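Local coordinates for Thiol:disulfide interchange protein (Proteus mirabilis, PDB 4OD7), which probably acts as a periplasmic dithiol oxidase of the DsbA type, passing disulfide bonds to folding proteins, at residues V25-F30 and A153-G158; A59-D64 and Q140-D145. The protein carries 1 engineered substitution. All coordinates share one frame; numbering follows the deposited sequence.

Overall arrangement
Both contacts build on the central sheet of the thioredoxin domain, and strand 24-28 joins them: it pairs antiparallel with strand 153-156 in contact 1 and parallel with strand 58-62, which belongs to contact 2. Their centres lie about 8 Å apart. Contact 1 is buried and close to the middle of the chain, held mainly by main-chain hydrogen bonds between neighbouring strands. Contact 2, partly buried, lies at the edge of the sheet, where helix 130-145 packs on strand 58-62; side chains do the work there, apolar towards the interior and polar at the margin. Probable backbone hydrogen bonds from E26 to A59 and Y61 tie the two together.

Contact 1: V25-F30 and A153-G158; sequences VEFFSF and AMVIDG
V155 CG2 approaches the F27 ring obliquely, 4.3 Å from CE2, while the backbone O of A153, an atom whose position is somewhat doubtful, lies at the ring edge near its plane. F28 and F30 stay clear of strand 153-156 and pack on each other instead: CE1 of F28 sits 3.6 Å above the F30 plane, over its centre. A chi1 of -64° puts the F27 ring beside its own backbone N. F27 CB lies 4.2 Å from A153 CB, on the same face of the sheet. On the opposite face E26 and M154 run side by side in the same direction. The thioether bends at chi3 (-70°), which turns its methyl CE back to the CG of E26, 3.8 Å away. The carboxylate reaches past this pair to a salt bridge with R60. In the backbone, V25 and V155 form a hydrogen-bonded antiparallel pair: V25 N gives a bond to V155 O (3.1 Å), and V155 N returns one to V25 O (3.0 Å). F27 and A153 form a second such pair, in which A153 N reaches F27 O (3.0 Å); the return bond from F27 N rests on the doubtful A153 O. Helix 172-187 packs on the M154 face through Y179. Strand 24-28 leads to the active-site motif, where the redox-active disulfide would join C35 to the position of the engineered S32. Its pairing with strand 153-156 sets the N-terminal beta-alpha-beta unit against the C-terminal beta-beta-alpha unit, as in the thioredoxin fold.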
loop_
_atom_site.group_PDB
_atom_site.type_symbol
_atom_site.label_atom_id
_atom_site.label_comp_id
_atom_site.label_asym_id
_atom_site.label_seq_id
_atom_site.Cartn_x
_atom_site.Cartn_y
_atom_site.Cartn_z
ATOM N N VAL A 25 -0.757 -0.897 8.638
ATOM C CA VAL A 25 -1.398 -0.181 7.535
ATOM C C VAL A 25 -0.334 0.327 6.538
ATOM O O VAL A 25 0.510 1.145 6.876
ATOM C CB VAL A 25 -2.217 1.022 7.989
ATOM C CG1 VAL A 25 -2.967 1.607 6.786
ATOM C CG2 VAL A 25 -3.208 0.631 9.109
ATOM N N GLU A 26 -0.434 -0.171 5.313
ATOM C CA GLU A 26 0.396 0.175 4.168
ATOM C C GLU A 26 -0.291 1.284 3.333
ATOM O O GLU A 26 -1.494 1.233 3.105
ATOM C CB GLU A 26 0.586 -1.090 3.340
ATOM C CG GLU A 26 1.339 -2.222 4.020
ATOM C CD GLU A 26 1.444 -3.526 3.175
ATOM O OE1 GLU A 26 1.253 -3.508 1.964
ATOM O OE2 GLU A 26 1.601 -4.630 3.738
ATOM N N PHE A 27 0.476 2.285 2.897
ATOM C CA PHE A 27 -0.004 3.357 2.033
ATOM C C PHE A 27 0.837 3.400 0.746
ATOM O O PHE A 27 2.069 3.455 0.800
ATOM C CB PHE A 27 0.099 4.679 2.765
ATOM C CG PHE A 27 -0.776 4.769 3.974
ATOM C CD1 PHE A 27 -2.057 5.260 3.895
ATOM C CD2 PHE A 27 -0.291 4.400 5.215
ATOM C CE1 PHE A 27 -2.839 5.342 5.057
ATOM C CE2 PHE A 27 -1.076 4.485 6.350
ATOM C CZ PHE A 27 -2.334 4.952 6.273
ATOM N N PHE A 28 0.174 3.427 -0.401
ATOM C CA PHE A 28 0.878 3.395 -1.684
ATOM C C PHE A 28 0.089 4.118 -2.743
ATOM O O PHE A 28 -1.056 4.477 -2.535
ATOM C CB PHE A 28 1.145 1.930 -2.093
ATOM C CG PHE A 28 -0.033 1.242 -2.764
ATOM C CD1 PHE A 28 -0.051 1.017 -4.144
ATOM C CD2 PHE A 28 -1.126 0.799 -2.013
ATOM C CE1 PHE A 28 -1.118 0.369 -4.736
ATOM C CE2 PHE A 28 -2.185 0.172 -2.618
ATOM C CZ PHE A 28 -2.164 -0.052 -3.983
ATOM N N SER A 29 0.719 4.304 -3.889
ATOM C CA SER A 29 0.079 4.800 -5.080
ATOM C C SER A 29 0.588 4.015 -6.300
ATOM O O SER A 29 1.786 3.714 -6.421
ATOM C CB SER A 29 0.364 6.302 -5.282
ATOM O OG SER A 29 -0.171 6.769 -6.506
ATOM N N PHE A 30 -0.327 3.688 -7.204
ATOM C CA PHE A 30 0.045 3.054 -8.451
ATOM C C PHE A 30 0.852 3.996 -9.307
ATOM O O PHE A 30 1.558 3.562 -10.199
ATOM C CB PHE A 30 -1.163 2.614 -9.208
ATOM C CG PHE A 30 -1.763 1.360 -8.680
ATOM C CD1 PHE A 30 -1.060 0.149 -8.776
ATOM C CD2 PHE A 30 -3.033 1.368 -8.096
ATOM C CE1 PHE A 30 -1.611 -1.047 -8.325
ATOM C CE2 PHE A 30 -3.592 0.178 -7.633
ATOM C CZ PHE A 30 -2.857 -1.033 -7.733
ATOM N N ALA A 153 4.446 4.097 2.529
ATOM C CA ALA A 153 4.509 4.385 3.962
ATOM C C ALA A 153 3.830 3.262 4.725
ATOM O O ALA A 153 2.915 2.690 4.209
ATOM C CB ALA A 153 3.845 5.697 4.250
ATOM N N MET A 154 4.273 2.951 5.942
ATOM C CA MET A 154 3.662 1.871 6.748
ATOM C C MET A 154 3.611 2.347 8.211
ATOM O O MET A 154 4.556 2.962 8.711
ATOM C CB MET A 154 4.472 0.561 6.605
ATOM C CG MET A 154 3.853 -0.697 7.145
ATOM S SD MET A 154 4.926 -2.145 7.023
ATOM C CE MET A 154 4.958 -2.437 5.272
ATOM N N VAL A 155 2.469 2.176 8.856
ATOM C CA VAL A 155 2.311 2.591 10.243
ATOM C C VAL A 155 1.895 1.395 11.071
ATOM O O VAL A 155 1.084 0.588 10.609
ATOM C CB VAL A 155 1.326 3.716 10.371
ATOM C CG1 VAL A 155 1.204 4.132 11.834
ATOM C CG2 VAL A 155 1.811 4.870 9.495
ATOM N N ILE A 156 2.478 1.236 12.256
ATOM C CA ILE A 156 2.215 0.041 13.050
ATOM C C ILE A 156 1.501 0.372 14.352
ATOM O O ILE A 156 1.876 1.310 15.026
ATOM C CB ILE A 156 3.516 -0.688 13.313
ATOM C CG1 ILE A 156 4.074 -1.152 11.963
ATOM C CG2 ILE A 156 3.296 -1.867 14.231
ATOM C CD1 ILE A 156 5.473 -1.610 12.008
ATOM N N ASP A 157 0.456 -0.402 14.667
ATOM C CA ASP A 157 -0.367 -0.207 15.863
ATOM C C ASP A 157 -0.956 1.197 15.985
ATOM O O ASP A 157 -1.347 1.631 17.092
ATOM C CB ASP A 157 0.440 -0.561 17.109
ATOM C CG ASP A 157 0.756 -2.040 17.179
ATOM O OD1 ASP A 157 -0.077 -2.844 16.693
ATOM O OD2 ASP A 157 1.843 -2.397 17.687
ATOM N N GLY A 158 -1.084 1.866 14.838
ATOM C CA GLY A 158 -1.589 3.224 14.777
ATOM C C GLY A 158 -0.717 4.223 15.508
ATOM O O GLY A 158 -1.134 5.355 15.737
#

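Contact 2: A59-D64 and Q140-D145; sequences ARYHVD and QNAVTD. With SCN (thiocyanate ion), chain G.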
loop_
_atom_site.group_PDB
_atom_site.type_symbol
_atom_site.label_atom_id
_atom_site.label_comp_id
_atom_site.label_asym_id
_atom_site.label_seq_id
_atom_site.Cartn_x
_atom_site.Cartn_y
_atom_site.Cartn_z
ATOM N N ALA A 59 -3.688 -4.136 6.502
ATOM C CA ALA A 59 -4.409 -3.294 5.558
ATOM C C ALA A 59 -3.402 -2.684 4.566
ATOM O O ALA A 59 -2.239 -2.460 4.912
ATOM C CB ALA A 59 -5.175 -2.203 6.282
ATOM N N ARG A 60 -3.875 -2.415 3.347
ATOM C CA ARG A 60 -3.101 -1.751 2.283
ATOM C C ARG A 60 -4.026 -0.785 1.630
ATOM O O ARG A 60 -4.981 -1.217 1.019
ATOM C CB ARG A 60 -2.579 -2.764 1.286
ATOM C CG ARG A 60 -1.731 -2.217 0.180
ATOM C CD ARG A 60 -1.114 -3.354 -0.598
ATOM N NE ARG A 60 -0.458 -2.931 -1.840
ATOM C CZ ARG A 60 0.742 -2.383 -1.914
ATOM N NH1 ARG A 60 1.435 -2.152 -0.831
ATOM N NH2 ARG A 60 1.260 -2.024 -3.060
ATOM N N TYR A 61 -3.743 0.508 1.765
ATOM C CA TYR A 61 -4.593 1.592 1.277
ATOM C C TYR A 61 -3.922 2.375 0.164
ATOM O O TYR A 61 -2.722 2.623 0.211
ATOM C CB TYR A 61 -4.943 2.531 2.413
ATOM C CG TYR A 61 -5.753 1.894 3.543
ATOM C CD1 TYR A 61 -6.595 0.807 3.318
ATOM C CD2 TYR A 61 -5.651 2.387 4.850
ATOM C CE1 TYR A 61 -7.325 0.242 4.392
ATOM C CE2 TYR A 61 -6.357 1.842 5.894
ATOM C CZ TYR A 61 -7.172 0.776 5.672
ATOM O OH TYR A 61 -7.848 0.276 6.761
ATOM N N HIS A 62 -4.716 2.774 -0.827
ATOM C CA HIS A 62 -4.247 3.598 -1.935
ATOM C C HIS A 62 -4.514 5.089 -1.628
ATOM O O HIS A 62 -5.496 5.468 -0.931
ATOM C CB HIS A 62 -4.928 3.186 -3.233
ATOM C CG HIS A 62 -4.341 3.835 -4.448
ATOM N ND1 HIS A 62 -4.713 5.087 -4.886
ATOM C CD2 HIS A 62 -3.417 3.388 -5.330
ATOM C CE1 HIS A 62 -4.037 5.387 -5.985
ATOM N NE2 HIS A 62 -3.242 4.375 -6.275
ATOM N N VAL A 63 -3.588 5.927 -2.090
ATOM C CA VAL A 63 -3.695 7.347 -1.851
ATOM C C VAL A 63 -4.207 8.103 -3.097
ATOM O O VAL A 63 -3.932 7.741 -4.215
ATOM C CB VAL A 63 -2.325 7.933 -1.407
ATOM C CG1 VAL A 63 -1.768 7.195 -0.161
ATOM C CG2 VAL A 63 -1.328 7.928 -2.554
ATOM N N ASP A 64 -4.929 9.191 -2.872
ATOM C CA ASP A 64 -5.544 9.945 -3.948
ATOM C C ASP A 64 -4.624 10.960 -4.533
ATOM O O ASP A 64 -4.875 11.435 -5.634
ATOM C CB ASP A 64 -6.775 10.705 -3.462
ATOM C CG ASP A 64 -7.944 9.823 -3.102
ATOM O OD1 ASP A 64 -7.924 8.588 -3.295
ATOM O OD2 ASP A 64 -8.892 10.407 -2.556
ATOM N N GLN A 140 -9.415 6.880 2.338
ATOM C CA GLN A 140 -9.306 8.310 2.351
ATOM C C GLN A 140 -9.182 8.825 3.770
ATOM O O GLN A 140 -8.420 9.722 4.014
ATOM C CB GLN A 140 -10.530 8.915 1.696
ATOM C CG GLN A 140 -10.691 8.630 0.205
ATOM C CD GLN A 140 -12.043 9.137 -0.303
ATOM O OE1 GLN A 140 -13.054 9.074 0.421
ATOM N NE2 GLN A 140 -12.079 9.639 -1.540
ATOM N N ASN A 141 -9.945 8.246 4.697
ATOM C CA ASN A 141 -9.885 8.606 6.119
ATOM C C ASN A 141 -8.627 8.167 6.769
ATOM O O ASN A 141 -8.162 8.827 7.677
ATOM C CB ASN A 141 -11.011 7.967 6.912
ATOM C CG ASN A 141 -12.350 8.540 6.615
ATOM O OD1 ASN A 141 -13.344 7.861 6.802
ATOM N ND2 ASN A 141 -12.407 9.792 6.186
ATOM N N ALA A 142 -8.098 7.023 6.327
ATOM C CA ALA A 142 -6.829 6.518 6.857
ATOM C C ALA A 142 -5.674 7.394 6.488
ATOM O O ALA A 142 -4.828 7.663 7.309
ATOM C CB ALA A 142 -6.548 5.078 6.345
ATOM N N VAL A 143 -5.662 7.855 5.249
ATOM C CA VAL A 143 -4.604 8.745 4.783
ATOM C C VAL A 143 -4.626 10.038 5.591
ATOM O O VAL A 143 -3.580 10.550 5.973
ATOM C CB VAL A 143 -4.712 8.945 3.281
ATOM C CG1 VAL A 143 -3.872 10.120 2.785
ATOM C CG2 VAL A 143 -4.274 7.635 2.603
ATOM N N THR A 144 -5.805 10.546 5.899
ATOM C CA THR A 144 -5.897 11.691 6.798
ATOM C C THR A 144 -5.422 11.409 8.249
ATOM O O THR A 144 -4.568 12.118 8.772
ATOM C CB THR A 144 -7.347 12.227 6.812
ATOM O OG1 THR A 144 -7.647 12.751 5.526
ATOM C CG2 THR A 144 -7.547 13.337 7.809
ATOM N N ASP A 145 -5.928 10.354 8.879
ATOM C CA ASP A 145 -5.684 10.125 10.303
ATOM C C ASP A 145 -4.273 9.639 10.600
ATOM O O ASP A 145 -3.785 9.755 11.728
ATOM C CB ASP A 145 -6.665 9.083 10.883
ATOM C CG ASP A 145 -8.123 9.448 10.684
ATOM O OD1 ASP A 145 -8.444 10.565 10.245
ATOM O OD2 ASP A 145 -8.959 8.615 11.018
HETATM S S SCN G . 3.888 0.531 2.569
HETATM C C SCN G . 4.018 -0.218 1.003
HETATM N N SCN G . 4.166 -0.625 -0.105
#
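Strand 59-62 and the loop after it come up against the last turns of helix 130-145, with the CA atoms of V63 and V143 6.8 Å apart and those of Y61 and A142 7.8 Å apart. The methyl of A142 approaches the Y61 ring obliquely, its CB 3.2 Å from CD2 and nearly as close to CE2, a tight fit. Y61 carries its ring anti to the carbonyl carbon (chi1 -63°), on the sheet face where V25 and F27 also lie. At the next helix residue, V143 crosses V63 at about a right angle, CG1 of V63 resting 3.8 Å from CG2 of V143; F27 touches both A142 and V143, which extends the apolar patch under the helix. In the DsbA version of the thioredoxin fold this strand ends the first beta-alpha-beta unit, and the long helix brings the chain back from the inserted helical domain to cover the sheet. At the margin the chemistry turns polar. NE2 of Q140 gives a weak hydrogen bond to OD2 of D64 (3.4 Å), the amide and carboxylate planes standing 74° apart, while OD1 of D64 is engaged by T74. H62 points away from the helix: its ring bonds to T74 through ND1 and to the backbone N of F30 through NE2, and its own backbone N is bonded to Q139 OE1 of the helix. Also on that other face, R60 is extended from CG to NE, and its end turns at chi4 (79°). Its NH1, which also forms a salt bridge with E26, gives a hydrogen bond (3.2 Å) to N of a thiocyanate ion, probably from the crystallisation liquor, lying in the guanidinium plane at its edge; F28 makes a cation-pi contact with the same guanidinium.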